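Local atomic coordinates of oxidoreductase (PDB entry 3Q2K), a protein that probably oxidises the 3'-hydroxyl of UDP-N-acetylglucosaminuronic acid with NAD, a step toward 2,3-diacetamido-2,3-dideoxy-D-mannuronic acid. Residues V148-R153 with Q208-V213; A156-V161 with D217-P222. One frame throughout, in Å; residues are numbered along the deposited sequence.

Contact 1: residues V148-R153 with Q208-V213; sequences VVKQNR and QASHYV. With HP7 ((2S,3S,4R,5R,6R)-5-acetamido-6-[[[(2R,3S,4R,5R)-5-(2,4-dioxopyrimidin-1-yl)-3,4-dihydroxy-oxolan-2-yl]methoxy-hydroxy-phosphoryl]oxy-hydroxy-phosphoryl]oxy-3,4-dihydroxy-oxane-2-carboxylic acid), chain V.
His-211, the residue that buries most surface here, meets the 148-153 loop directly where its CB lies 3.7 Å from Asn-152 ND2, whereas the hydrogen-bonded links between the segments run through water. At the edge of the imidazole, in its plane, NE2 meets O3' of HP7 at 2.6 Å; the bond is almost straight, 173°, and either atom could be the donor. ND1 uses another point of the edge, 2.6 Å from a water that also accepts the backbone N-H of Asn-152. Gripped at both nitrogens, the imidazole is fixed in rotation, while the acetamido methyl C8' of the sugar lies over one face, displaced toward the rim.

Asn-152 comes from the 3-10 turn 151-153. With CG beside its backbone N (chi1 -74°), its amide reaches toward the helix start, the amide plane only 24° from that of the His-211 ring. Its ND2 also makes a weak bond to a second water, which lies 3.0 Å from Tyr-212 OH and is hydrogen-bonded to it. No direct hydrogen bond joins the two segments.

Lys-150 contributes by length: its bent chain carries NZ to 3.8 Å from Ser-210 O, a loose approach. Gln-151 turns its amide nearly perpendicular to the imidazole, and its NE2 is hydrogen-bonded to NADH. From the other segment, Gln-208 NE2 donates to the sugar carboxylate O'P at 3.2 Å. Lys-123, which also hydrogen-bonds the sugar, and His-211 meet the nucleotide-sugar beside the nicotinamide, where the Rossmann domain joins the C-terminal alpha/beta domain, in the active-site cleft of the GFO/IDH/MocA oxidoreductases.

Contact 2: residues A156-V161 with D217-P222; sequences ATLQLV and DWLVGP
Trp-218 holds CG anti to its backbone N (chi1 -176°), which swings the indole out from helix 210-220 toward helix 156-166, whereas the neighbouring Leu-219 sets CG beside its own N (chi1 -84°) and sends its two methyls to Leu-158, which it shares with the indole, and to Val-161 one turn on. The benzo rim of the indole does the touching. Gln-159, whose chain is bent at chi2, brings NE2 to the ring edge, in plane, 3.6 Å from Trp-218 CZ2, with the amide turned 54° from the indole. NE2 is hydrogen-bonded to Arg-153 O, which holds it at that edge; lying in the ring plane, it is not over the pi face. Further round the rim, Leu-158 CB packs 4.2 Å from CZ3.

Leu-219 divides its methyls between two partners: CD1 lies 4.2 Å from Leu-158 CD2, and CD2 lies 4.1 Å from Val-161 CG1, the two side chains of the latter pair meeting at about a right angle. These distances describe ordinary apolar packing without a polar bond across it. Arg-153 and Lys-162 both make cation-pi contacts with the indole. Here helices 156-166 and 210-220 pack together through Leu-158, Val-161, Trp-218 and Leu-219, while Val-161 also rests on strands 279-284 and 290-296: helix layering on a beta-sheet, as in an alpha/beta domain.

How the contacts relate
Both contacts join the chain around 148-161 to helix 210-220, contact 1 at the start of that helix and contact 2 at its end, with centres 12 Å apart. Contact 1 lies near the middle of the chain, its touching residues all buried, and depends on waters, a histidine and bound ligand; contact 2 lies further out, about 14 Å from the chain centre, includes partly exposed residues and is mainly apolar. Arg-153 belongs to contact 1 while touching contact 2, and beside it Asn-152 O packs 3.6 Å from Leu-158 CD1. One helix thus serves substrate binding at one end and helix packing at the other.

Contact 1: residues V148-R153 with Q208-V213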
loop_
_atom_site.group_PDB
_atom_site.type_symbol
_atom_site.label_atom_id
_atom_site.label_comp_id
_atom_site.label_asym_id
_atom_site.label_seq_id
_atom_site.Cartn_x
_atom_site.Cartn_y
_atom_site.Cartn_z
ATOM N N VAL C 148 -15.734 7.157 -33.794
ATOM C CA VAL C 148 -15.094 8.201 -33.009
ATOM C C VAL C 148 -14.059 8.910 -33.886
ATOM O O VAL C 148 -13.229 8.299 -34.555
ATOM C CB VAL C 148 -14.439 7.615 -31.746
ATOM C CG1 VAL C 148 -13.681 8.705 -30.986
ATOM C CG2 VAL C 148 -15.508 6.894 -30.921
ATOM N N VAL C 149 -14.080 10.237 -33.915
ATOM C CA VAL C 149 -13.228 10.932 -34.882
ATOM C C VAL C 149 -11.784 10.822 -34.426
ATOM O O VAL C 149 -11.456 11.284 -33.342
ATOM C CB VAL C 149 -13.611 12.416 -34.999
ATOM C CG1 VAL C 149 -12.578 13.176 -35.807
ATOM C CG2 VAL C 149 -14.979 12.510 -35.649
ATOM N N LYS C 150 -10.914 10.204 -35.216
ATOM C CA LYS C 150 -9.515 10.221 -34.839
ATOM C C LYS C 150 -8.756 10.503 -36.124
ATOM O O LYS C 150 -8.141 9.592 -36.680
ATOM C CB LYS C 150 -9.080 8.883 -34.233
ATOM C CG LYS C 150 -8.396 9.023 -32.894
ATOM C CD LYS C 150 -9.475 9.131 -31.840
ATOM C CE LYS C 150 -8.834 9.118 -30.455
ATOM N NZ LYS C 150 -8.937 10.370 -29.655
ATOM N N GLN C 151 -8.752 11.758 -36.564
ATOM C CA GLN C 151 -8.321 12.000 -37.935
ATOM C C GLN C 151 -6.847 11.718 -38.159
ATOM O O GLN C 151 -6.481 11.359 -39.278
ATOM C CB GLN C 151 -8.768 13.343 -38.527
ATOM C CG GLN C 151 -8.069 14.583 -37.970
ATOM C CD GLN C 151 -8.768 15.104 -36.733
ATOM O OE1 GLN C 151 -9.384 14.339 -35.985
ATOM N NE2 GLN C 151 -8.725 16.417 -36.544
ATOM N N ASN C 152 -6.017 11.840 -37.127
ATOM C CA ASN C 152 -4.584 11.767 -37.391
ATOM C C ASN C 152 -4.244 10.359 -37.851
ATOM O O ASN C 152 -3.194 10.127 -38.446
ATOM C CB ASN C 152 -3.739 12.072 -36.146
ATOM C CG ASN C 152 -3.727 13.547 -35.785
ATOM O OD1 ASN C 152 -4.449 14.368 -36.352
ATOM N ND2 ASN C 152 -2.944 13.884 -34.772
ATOM N N ARG C 153 -5.158 9.425 -37.603
ATOM C CA ARG C 153 -4.867 8.066 -38.043
ATOM C C ARG C 153 -4.680 7.968 -39.557
ATOM O O ARG C 153 -4.025 7.062 -40.081
ATOM C CB ARG C 153 -5.934 7.095 -37.536
ATOM C CG ARG C 153 -5.821 6.727 -36.077
ATOM C CD ARG C 153 -6.870 5.675 -35.747
ATOM N NE ARG C 153 -6.922 5.345 -34.325
ATOM C CZ ARG C 153 -7.416 4.211 -33.836
ATOM N NH1 ARG C 153 -7.893 3.267 -34.631
ATOM N NH2 ARG C 153 -7.436 3.995 -32.531
ATOM N N GLN C 208 -6.475 17.922 -25.845
ATOM C CA GLN C 208 -5.544 18.105 -26.964
ATOM C C GLN C 208 -4.645 16.929 -27.315
ATOM O O GLN C 208 -4.368 16.716 -28.494
ATOM C CB GLN C 208 -4.620 19.317 -26.765
ATOM C CG GLN C 208 -5.331 20.645 -26.878
ATOM C CD GLN C 208 -5.956 21.076 -25.567
ATOM O OE1 GLN C 208 -5.721 20.467 -24.524
ATOM N NE2 GLN C 208 -6.716 22.163 -25.604
ATOM N N ALA C 209 -4.118 16.243 -26.305
ATOM C CA ALA C 209 -3.139 15.193 -26.562
ATOM C C ALA C 209 -3.790 13.821 -26.733
ATOM O O ALA C 209 -3.109 12.816 -26.938
ATOM C CB ALA C 209 -2.107 15.142 -25.439
ATOM N N SER C 210 -5.114 13.766 -26.664
ATOM C CA SER C 210 -5.786 12.483 -26.870
ATOM C C SER C 210 -5.498 11.812 -28.218
ATOM O O SER C 210 -5.398 10.589 -28.265
ATOM C CB SER C 210 -7.294 12.593 -26.611
ATOM O OG SER C 210 -7.879 13.518 -27.509
ATOM N N HIS C 211 -5.390 12.574 -29.303
ATOM C CA HIS C 211 -4.912 12.071 -30.589
ATOM C C HIS C 211 -3.567 11.397 -30.389
ATOM O O HIS C 211 -3.166 10.549 -31.189
ATOM C CB HIS C 211 -4.689 13.193 -31.615
ATOM C CG HIS C 211 -5.849 14.130 -31.756
ATOM N ND1 HIS C 211 -6.898 13.885 -32.616
ATOM C CD2 HIS C 211 -6.149 15.291 -31.121
ATOM C CE1 HIS C 211 -7.776 14.869 -32.529
ATOM N NE2 HIS C 211 -7.341 15.742 -31.637
ATOM N N TYR C 212 -2.832 11.860 -29.382
ATOM C CA TYR C 212 -1.484 11.346 -29.183
ATOM C C TYR C 212 -1.493 10.168 -28.221
ATOM O O TYR C 212 -0.771 9.199 -28.428
ATOM C CB TYR C 212 -0.526 12.453 -28.740
ATOM C CG TYR C 212 -0.413 13.435 -29.876
ATOM C CD1 TYR C 212 0.670 13.400 -30.741
ATOM C CD2 TYR C 212 -1.438 14.340 -30.124
ATOM C CE1 TYR C 212 0.729 14.272 -31.806
ATOM C CE2 TYR C 212 -1.393 15.199 -31.205
ATOM C CZ TYR C 212 -0.308 15.144 -32.051
ATOM O OH TYR C 212 -0.227 16.026 -33.108
ATOM N N VAL C 213 -2.332 10.227 -27.193
ATOM C CA VAL C 213 -2.551 9.051 -26.367
ATOM C C VAL C 213 -3.046 7.891 -27.214
ATOM O O VAL C 213 -2.574 6.780 -26.991
ATOM C CB VAL C 213 -3.493 9.368 -25.198
ATOM C CG1 VAL C 213 -3.843 8.121 -24.411
ATOM C CG2 VAL C 213 -2.771 10.344 -24.310
HETATM N N1 HP7 V . -3.234 28.096 -30.213
HETATM C C2 HP7 V . -2.373 28.995 -29.715
HETATM O O2 HP7 V . -2.639 29.878 -28.876
HETATM N N3 HP7 V . -1.093 28.977 -30.121
HETATM C C4 HP7 V . -0.691 28.051 -31.017
HETATM O O4 HP7 V . 0.526 28.081 -31.298
HETATM C C5 HP7 V . -1.572 27.107 -31.544
HETATM C C6 HP7 V . -2.896 27.156 -31.110
HETATM P PA HP7 V . -5.901 25.028 -33.387
HETATM P PB HP7 V . -7.274 22.588 -33.974
HETATM O "O'P" HP7 V . -7.401 23.109 -28.590
HETATM O "O'Q" HP7 V . -9.507 22.867 -28.710
HETATM C "C1'" HP7 V . -6.705 20.927 -32.028
HETATM O O1A HP7 V . -4.538 24.720 -33.965
HETATM O O1B HP7 V . -6.266 22.076 -34.975
HETATM C C1C HP7 V . -4.614 28.158 -29.734
HETATM C "C2'" HP7 V . -6.930 19.433 -31.782
HETATM N "N2'" HP7 V . -7.001 18.604 -32.977
HETATM O O2A HP7 V . -6.881 25.968 -34.050
HETATM O O2B HP7 V . -8.594 23.202 -34.362
HETATM C C2C HP7 V . -5.446 29.015 -30.677
HETATM O O2C HP7 V . -6.407 29.700 -29.872
HETATM C "C3'" HP7 V . -8.281 19.257 -31.102
HETATM O "O3'" HP7 V . -8.636 17.893 -30.809
HETATM O O3A HP7 V . -6.569 23.624 -32.964
HETATM O O3B HP7 V . -7.647 21.335 -33.022
HETATM C C3C HP7 V . -6.290 27.948 -31.348
HETATM O O3C HP7 V . -7.500 28.572 -31.773
HETATM C "C4'" HP7 V . -8.299 20.181 -29.885
HETATM O "O4'" HP7 V . -9.579 19.994 -29.271
HETATM C C4C HP7 V . -6.533 26.928 -30.244
HETATM O O4C HP7 V . -5.210 26.859 -29.717
HETATM C "C5'" HP7 V . -8.196 21.641 -30.319
HETATM O "O5'" HP7 V . -6.902 21.782 -30.892
HETATM C C5C HP7 V . -6.763 25.594 -30.942
HETATM O O5C HP7 V . -5.683 25.526 -31.873
HETATM C "C6'" HP7 V . -8.376 22.574 -29.153
HETATM C "C7'" HP7 V . -5.909 18.122 -33.561
HETATM O "O7'" HP7 V . -4.839 18.309 -32.992
HETATM C "C8'" HP7 V . -5.991 17.375 -34.863
HETATM O O HOH W 1 -6.685 11.718 -34.098
HETATM O O HOH W 2 -2.928 17.109 -33.933
#

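Contact 2: residues A156-V161 with D217-P222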
loop_
_atom_site.group_PDB
_atom_site.type_symbol
_atom_site.label_atom_id
_atom_site.label_comp_id
_atom_site.label_asym_id
_atom_site.label_seq_id
_atom_site.Cartn_x
_atom_site.Cartn_y
_atom_site.Cartn_z
ATOM N N ALA C 156 -0.729 10.515 -43.693
ATOM C CA ALA C 156 0.218 9.699 -44.447
ATOM C C ALA C 156 1.479 9.296 -43.701
ATOM O O ALA C 156 1.930 8.164 -43.892
ATOM C CB ALA C 156 0.603 10.361 -45.757
ATOM N N THR C 157 2.070 10.207 -42.929
ATOM C CA THR C 157 3.252 9.835 -42.149
ATOM C C THR C 157 2.991 8.667 -41.193
ATOM O O THR C 157 3.795 7.740 -41.125
ATOM C CB THR C 157 3.669 11.027 -41.287
ATOM O OG1 THR C 157 2.472 11.478 -40.640
ATOM C CG2 THR C 157 4.250 12.141 -42.168
ATOM N N LEU C 158 1.878 8.695 -40.463
ATOM C CA LEU C 158 1.642 7.706 -39.415
ATOM C C LEU C 158 1.181 6.406 -40.069
ATOM O O LEU C 158 1.506 5.315 -39.597
ATOM C CB LEU C 158 0.615 8.221 -38.399
ATOM C CG LEU C 158 1.000 9.392 -37.485
ATOM C CD1 LEU C 158 -0.144 9.930 -36.621
ATOM C CD2 LEU C 158 2.215 9.057 -36.623
ATOM N N GLN C 159 0.470 6.497 -41.192
ATOM C CA GLN C 159 0.220 5.296 -41.986
ATOM C C GLN C 159 1.481 4.527 -42.364
ATOM O O GLN C 159 1.548 3.304 -42.236
ATOM C CB GLN C 159 -0.589 5.617 -43.249
ATOM C CG GLN C 159 -2.097 5.617 -43.036
ATOM C CD GLN C 159 -2.593 4.350 -42.359
ATOM O OE1 GLN C 159 -2.315 3.244 -42.822
ATOM N NE2 GLN C 159 -3.311 4.494 -41.250
ATOM N N LEU C 160 2.512 5.226 -42.821
ATOM C CA LEU C 160 3.764 4.529 -43.127
ATOM C C LEU C 160 4.378 3.886 -41.886
ATOM O O LEU C 160 4.979 2.814 -41.929
ATOM C CB LEU C 160 4.799 5.517 -43.670
ATOM C CG LEU C 160 4.701 6.056 -45.097
ATOM C CD1 LEU C 160 5.776 7.120 -45.289
ATOM C CD2 LEU C 160 4.942 4.893 -46.034
ATOM N N VAL C 161 4.317 4.570 -40.751
ATOM C CA VAL C 161 4.910 3.947 -39.578
ATOM C C VAL C 161 4.102 2.680 -39.268
ATOM O O VAL C 161 4.639 1.610 -38.982
ATOM C CB VAL C 161 4.877 5.008 -38.459
ATOM C CG1 VAL C 161 5.054 4.386 -37.090
ATOM C CG2 VAL C 161 5.971 6.030 -38.714
ATOM N N ASP C 217 -1.604 2.825 -28.154
ATOM C CA ASP C 217 -2.151 1.498 -28.406
ATOM C C ASP C 217 -2.264 1.222 -29.907
ATOM O O ASP C 217 -1.821 0.179 -30.381
ATOM C CB ASP C 217 -3.538 1.334 -27.779
ATOM C CG ASP C 217 -4.091 -0.047 -28.030
ATOM O OD1 ASP C 217 -4.355 -0.358 -29.210
ATOM O OD2 ASP C 217 -4.204 -0.815 -27.055
ATOM N N TRP C 218 -2.882 2.129 -30.658
ATOM C CA TRP C 218 -3.035 1.983 -32.101
ATOM C C TRP C 218 -1.740 1.615 -32.821
ATOM O O TRP C 218 -1.722 0.708 -33.653
ATOM C CB TRP C 218 -3.602 3.280 -32.678
ATOM C CG TRP C 218 -3.867 3.148 -34.140
ATOM C CD1 TRP C 218 -4.745 2.290 -34.733
ATOM C CD2 TRP C 218 -3.243 3.886 -35.199
ATOM N NE1 TRP C 218 -4.699 2.440 -36.096
ATOM C CE2 TRP C 218 -3.779 3.404 -36.410
ATOM C CE3 TRP C 218 -2.291 4.910 -35.241
ATOM C CZ2 TRP C 218 -3.417 3.926 -37.649
ATOM C CZ3 TRP C 218 -1.942 5.443 -36.473
ATOM C CH2 TRP C 218 -2.481 4.927 -37.659
ATOM N N LEU C 219 -0.633 2.263 -32.477
ATOM C CA LEU C 219 0.589 2.035 -33.241
ATOM C C LEU C 219 1.438 0.912 -32.662
ATOM O O LEU C 219 1.923 0.040 -33.388
ATOM C CB LEU C 219 1.449 3.299 -33.310
ATOM C CG LEU C 219 1.094 4.307 -34.403
ATOM C CD1 LEU C 219 2.020 5.514 -34.319
ATOM C CD2 LEU C 219 1.237 3.662 -35.769
ATOM N N VAL C 220 1.647 0.979 -31.351
ATOM C CA VAL C 220 2.680 0.189 -30.688
ATOM C C VAL C 220 2.178 -1.112 -30.054
ATOM O O VAL C 220 2.912 -2.096 -29.944
ATOM C CB VAL C 220 3.419 1.051 -29.633
ATOM C CG1 VAL C 220 4.446 0.208 -28.886
ATOM C CG2 VAL C 220 4.068 2.295 -30.276
ATOM N N GLY C 221 0.912 -1.129 -29.651
ATOM C CA GLY C 221 0.282 -2.361 -29.170
ATOM C C GLY C 221 -0.351 -2.142 -27.809
ATOM O O GLY C 221 -0.392 -1.018 -27.319
ATOM N N PRO C 222 -0.868 -3.202 -27.175
ATOM C CA PRO C 222 -1.538 -3.083 -25.887
ATOM C C PRO C 222 -0.667 -2.526 -24.767
ATOM O O PRO C 222 0.413 -3.060 -24.515
ATOM C CB PRO C 222 -1.856 -4.538 -25.538
ATOM C CG PRO C 222 -2.017 -5.211 -26.879
ATOM C CD PRO C 222 -0.957 -4.563 -27.736
#